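Metallocarboxypeptidase (Trypanosoma cruzi, PDB 3DWC) is a metal-dependent exopeptidase of the M32 family that probably removes single amino acids from the C termini of peptides, with broad specificity except for proline. Local coordinates at residues Gly176-Trp181 against His361-Tyr366; Val385-Met390 against Gly395-Gly400. One frame throughout, in Å; residues are numbered along the deposited sequence.

Overall arrangement
From the N terminus, the chain first enters interaction 1 on helix 168-196 and returns to it on helix 358-374, closing a loop of 179 residues. That loop carries the cobalt ligands H267, H271 and E298, although the contact itself lies away from the metal. Interaction 2 follows in series and is far more local: 395-400, just beyond helix 382-394, folds back on 385-390 with four residues between. The two neither nest nor cross. Their centres lie about 15 Å apart, and the consecutive helices 358-374 and 382-394 join them, with L364 packed on M390 and W386. Together they tie helix 168-196, through these two helices, to the following loop.

Interaction 1 (Gly176-Trp181 against His361-Tyr366); sequences GNVRSW and HVMLRY
M363 reaches from helix 358-374 to the backbone and the first side-chain carbons of R179 on helix 168-196, a helix-helix contact in the mostly helical M32 carboxypeptidase fold. The CA atoms of these two residues are 7.9 Å apart, and the methionine spans much of that gap. Its CG stands anti to the backbone N (chi1 178°), which sends the chain out toward the other helix, and a bend at chi3 (72°) turns the methyl group over the arginine. The SD of M363 lies 3.7 Å from CB of R179, while CE of M363 is 3.9 Å from CG of R179 and equally close to its CA. The two side chains cross at about a right angle. A long, flexible, unbranched thioether suits this place because it can follow the uneven surface of a helix. V178 completes the seat: its CG1 meets SD of M363 at 4.1 Å, the two side chains running past each other in opposite directions, and V178 also touches M428 of helix 421-441. Arginine fits beside them by serving two roles, its aliphatic stem lining the sulfur while the guanidinium, turned by a bend at chi3, forms a salt bridge with E367 one turn beyond M363. The sulfur also comes close to the main chain, SD of M363 lying 3.8 Å from the backbone N of R179.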
# COMPACT_ATOMS: atom_id res chain seq x y z
N GLY B 176 -39.55 7.73 -15.03
CA GLY B 176 -41.00 7.82 -15.21
C GLY B 176 -41.65 6.46 -15.33
O GLY B 176 -42.76 6.25 -14.81
N ASN B 177 -40.96 5.53 -16.01
CA ASN B 177 -41.43 4.15 -16.09
C ASN B 177 -41.49 3.56 -14.68
O ASN B 177 -42.54 3.16 -14.21
CB ASN B 177 -40.56 3.30 -16.99
CG ASN B 177 -41.11 1.90 -17.17
OD1 ASN B 177 -41.10 1.07 -16.27
ND2 ASN B 177 -41.59 1.62 -18.37
N VAL B 178 -40.38 3.59 -13.97
CA VAL B 178 -40.39 3.16 -12.54
C VAL B 178 -41.49 3.83 -11.69
O VAL B 178 -42.18 3.17 -10.92
CB VAL B 178 -38.97 3.34 -11.87
CG1 VAL B 178 -38.97 2.98 -10.34
CG2 VAL B 178 -37.92 2.53 -12.61
N ARG B 179 -41.65 5.14 -11.83
CA ARG B 179 -42.61 5.90 -11.02
C ARG B 179 -44.05 5.46 -11.26
O ARG B 179 -44.88 5.61 -10.36
CB ARG B 179 -42.48 7.43 -11.25
CG ARG B 179 -43.11 8.31 -10.15
CD ARG B 179 -43.05 9.86 -10.47
NE ARG B 179 -41.71 10.18 -10.93
CZ ARG B 179 -41.36 10.39 -12.20
NH1 ARG B 179 -40.08 10.62 -12.50
NH2 ARG B 179 -42.27 10.38 -13.19
N SER B 180 -44.35 4.95 -12.47
CA SER B 180 -45.69 4.57 -12.84
C SER B 180 -46.18 3.30 -12.13
O SER B 180 -47.40 3.10 -12.01
CB SER B 180 -45.81 4.40 -14.37
OG SER B 180 -45.14 3.22 -14.83
N TRP B 181 -45.25 2.45 -11.66
CA TRP B 181 -45.60 1.12 -11.08
C TRP B 181 -45.02 0.79 -9.70
O TRP B 181 -45.67 0.01 -8.96
CB TRP B 181 -45.31 -0.05 -12.07
CG TRP B 181 -43.89 -0.13 -12.57
CD1 TRP B 181 -43.41 0.38 -13.75
CD2 TRP B 181 -42.77 -0.74 -11.91
NE1 TRP B 181 -42.06 0.12 -13.85
CE2 TRP B 181 -41.65 -0.56 -12.73
CE3 TRP B 181 -42.62 -1.44 -10.70
CZ2 TRP B 181 -40.40 -1.02 -12.38
CZ3 TRP B 181 -41.39 -1.89 -10.35
CH2 TRP B 181 -40.28 -1.69 -11.19
N HIS B 361 -35.61 5.35 -3.24
CA HIS B 361 -34.64 6.32 -2.70
C HIS B 361 -33.82 6.95 -3.83
O HIS B 361 -33.56 8.13 -3.83
CB HIS B 361 -33.69 5.64 -1.69
CG HIS B 361 -34.35 5.19 -0.40
ND1 HIS B 361 -34.37 5.97 0.75
CD2 HIS B 361 -34.98 4.04 -0.07
CE1 HIS B 361 -35.01 5.32 1.70
NE2 HIS B 361 -35.37 4.14 1.24
N VAL B 362 -33.44 6.14 -4.82
CA VAL B 362 -32.65 6.61 -5.95
C VAL B 362 -33.51 7.50 -6.83
O VAL B 362 -33.07 8.59 -7.21
CB VAL B 362 -32.09 5.39 -6.76
CG1 VAL B 362 -31.45 5.83 -8.09
CG2 VAL B 362 -31.09 4.59 -5.88
N MET B 363 -34.71 7.04 -7.16
CA MET B 363 -35.60 7.83 -8.00
C MET B 363 -35.80 9.24 -7.44
O MET B 363 -35.70 10.23 -8.14
CB MET B 363 -36.98 7.20 -8.08
CG MET B 363 -37.92 8.02 -8.90
SD MET B 363 -39.27 7.02 -9.53
CE MET B 363 -40.22 6.72 -8.06
N LEU B 364 -36.11 9.31 -6.18
CA LEU B 364 -36.27 10.62 -5.54
C LEU B 364 -35.02 11.52 -5.58
O LEU B 364 -35.16 12.75 -5.62
CB LEU B 364 -36.80 10.46 -4.13
CG LEU B 364 -36.03 10.53 -2.84
CD1 LEU B 364 -35.40 11.89 -2.52
CD2 LEU B 364 -37.05 10.16 -1.81
N ARG B 365 -33.83 10.94 -5.55
CA ARG B 365 -32.64 11.77 -5.64
C ARG B 365 -32.45 12.23 -7.06
O ARG B 365 -32.05 13.36 -7.29
CB ARG B 365 -31.42 11.05 -5.12
CG ARG B 365 -31.48 10.75 -3.65
CD ARG B 365 -30.51 9.62 -3.27
NE ARG B 365 -30.28 9.54 -1.82
CZ ARG B 365 -31.22 9.18 -0.96
NH1 ARG B 365 -30.97 9.14 0.34
NH2 ARG B 365 -32.43 8.89 -1.39
N TYR B 366 -32.79 11.37 -8.02
CA TYR B 366 -32.71 11.75 -9.42
C TYR B 366 -33.55 13.05 -9.65
O TYR B 366 -33.05 14.08 -10.14
CB TYR B 366 -33.14 10.58 -10.34
CG TYR B 366 -33.38 11.03 -11.74
CD1 TYR B 366 -34.65 11.04 -12.28
CD2 TYR B 366 -32.33 11.54 -12.52
CE1 TYR B 366 -34.87 11.50 -13.60
CE2 TYR B 366 -32.54 11.97 -13.81
CZ TYR B 366 -33.80 11.96 -14.33
OH TYR B 366 -33.98 12.42 -15.59

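Interaction 2 (Val385-Met390 against Gly395-Gly400)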
# COMPACT_ATOMS: atom_id res chain seq x y z
N VAL B 385 -39.42 19.12 -0.45
CA VAL B 385 -39.60 18.21 -1.57
C VAL B 385 -39.09 16.79 -1.25
O VAL B 385 -39.64 15.82 -1.74
CB VAL B 385 -38.85 18.76 -2.81
CG1 VAL B 385 -38.92 17.77 -3.96
CG2 VAL B 385 -39.41 20.14 -3.23
N TRP B 386 -38.05 16.68 -0.42
CA TRP B 386 -37.55 15.38 0.06
C TRP B 386 -38.64 14.66 0.82
O TRP B 386 -38.87 13.46 0.61
CB TRP B 386 -36.38 15.59 1.00
CG TRP B 386 -35.65 14.35 1.30
CD1 TRP B 386 -36.00 13.37 2.18
CD2 TRP B 386 -34.42 13.94 0.72
NE1 TRP B 386 -35.06 12.37 2.18
CE2 TRP B 386 -34.08 12.70 1.28
CE3 TRP B 386 -33.57 14.50 -0.24
CZ2 TRP B 386 -32.93 12.01 0.93
CZ3 TRP B 386 -32.41 13.80 -0.61
CH2 TRP B 386 -32.10 12.59 -0.01
N ASN B 387 -39.30 15.41 1.71
CA ASN B 387 -40.43 14.91 2.49
C ASN B 387 -41.64 14.51 1.63
O ASN B 387 -42.29 13.49 1.88
CB ASN B 387 -40.84 15.95 3.53
CG ASN B 387 -42.06 15.52 4.32
OD1 ASN B 387 -42.02 14.55 5.07
ND2 ASN B 387 -43.16 16.24 4.14
N GLU B 388 -41.97 15.35 0.65
CA GLU B 388 -43.08 15.07 -0.27
C GLU B 388 -42.88 13.73 -0.98
O GLU B 388 -43.79 12.90 -1.05
CB GLU B 388 -43.18 16.16 -1.34
CG GLU B 388 -43.79 17.47 -0.87
CD GLU B 388 -43.84 18.52 -1.98
OE1 GLU B 388 -44.61 19.51 -1.85
OE2 GLU B 388 -43.09 18.36 -2.98
N LYS B 389 -41.69 13.57 -1.53
CA LYS B 389 -41.33 12.39 -2.28
C LYS B 389 -41.27 11.17 -1.38
O LYS B 389 -41.71 10.10 -1.77
CB LYS B 389 -40.03 12.63 -3.04
CG LYS B 389 -40.25 13.57 -4.25
CD LYS B 389 -38.97 14.04 -4.94
CE LYS B 389 -39.27 14.94 -6.15
NZ LYS B 389 -40.20 14.31 -7.16
N MET B 390 -40.77 11.35 -0.15
CA MET B 390 -40.62 10.24 0.80
C MET B 390 -41.98 9.68 1.23
O MET B 390 -42.17 8.45 1.25
CB MET B 390 -39.81 10.68 2.04
CG MET B 390 -38.29 10.68 1.85
SD MET B 390 -37.53 9.05 1.47
CE MET B 390 -37.96 8.09 2.95
N GLY B 395 -44.13 6.09 1.79
CA GLY B 395 -45.10 6.23 2.88
C GLY B 395 -44.53 6.73 4.20
O GLY B 395 -45.14 6.54 5.25
N LEU B 396 -43.38 7.40 4.16
CA LEU B 396 -42.74 7.89 5.37
C LEU B 396 -42.44 9.38 5.32
O LEU B 396 -42.09 9.90 4.26
CB LEU B 396 -41.43 7.14 5.59
CG LEU B 396 -41.56 5.63 5.80
CD1 LEU B 396 -40.16 5.06 5.94
CD2 LEU B 396 -42.43 5.30 7.04
N GLU B 397 -42.57 10.03 6.48
CA GLU B 397 -42.30 11.47 6.65
C GLU B 397 -40.89 11.75 7.14
O GLU B 397 -40.37 11.02 7.99
CB GLU B 397 -43.24 12.08 7.69
CG GLU B 397 -44.70 12.11 7.30
CD GLU B 397 -45.52 13.02 8.22
OE1 GLU B 397 -46.74 13.10 7.99
OE2 GLU B 397 -44.93 13.65 9.14
N THR B 398 -40.33 12.86 6.67
CA THR B 398 -39.04 13.39 7.12
C THR B 398 -39.08 14.85 7.58
O THR B 398 -38.05 15.38 8.01
CB THR B 398 -37.99 13.30 5.99
OG1 THR B 398 -38.39 14.14 4.89
CG2 THR B 398 -37.81 11.86 5.50
N LEU B 399 -40.24 15.51 7.47
CA LEU B 399 -40.35 16.94 7.86
C LEU B 399 -39.79 17.11 9.26
O LEU B 399 -40.23 16.44 10.20
CB LEU B 399 -41.80 17.46 7.79
CG LEU B 399 -41.97 18.99 7.81
CD1 LEU B 399 -43.04 19.45 6.83
CD2 LEU B 399 -42.30 19.51 9.21
N GLY B 400 -38.75 17.95 9.35
CA GLY B 400 -38.09 18.26 10.63
C GLY B 400 -36.95 17.32 10.96
O GLY B 400 -36.23 17.54 11.92
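The side-chain oxygen OD1 of N387 is gripped by two successive backbone N-H groups, those of T398 and L399, where the chain leaving the glycine-terminated C-terminal end of helix 382-394, in the mostly helical M32 fold, doubles back along the helix's last turns. The bond from T398 N to N387 OD1 is 2.9 Å long and nearly straight (162° at the hydrogen), with the donor in the carbonyl plane; that from L399 N is weak. Asparagine suits the site because its short amide, with CG anti to the backbone N (chi1 177°), offers a carbonyl oxygen to a chain that is neither helix nor strand here. The reversal starts at G395, whose positive phi glycine adopts readily. Just after it, L396 N makes a weak bond of 3.3 Å to M390 O. T398 turns its branched side chain toward the helix, touching W386, N387 and M390. Its OG1 lies 3.3 Å from N387 CB and approaches the indole of W386 at the ring edge, near its plane, whereas the methyl CG2 packs against M390 CG at 3.9 Å. That division fits threonine: the methyl faces M390, and the hydroxyl branch lies against CA and CB of N387. L348 covers M390, L396 and T398 in common. At the far end, CB of L399 rests 4.0 Å from CG of N387, against the amide whose oxygen accepts the weak bond from its own N-H.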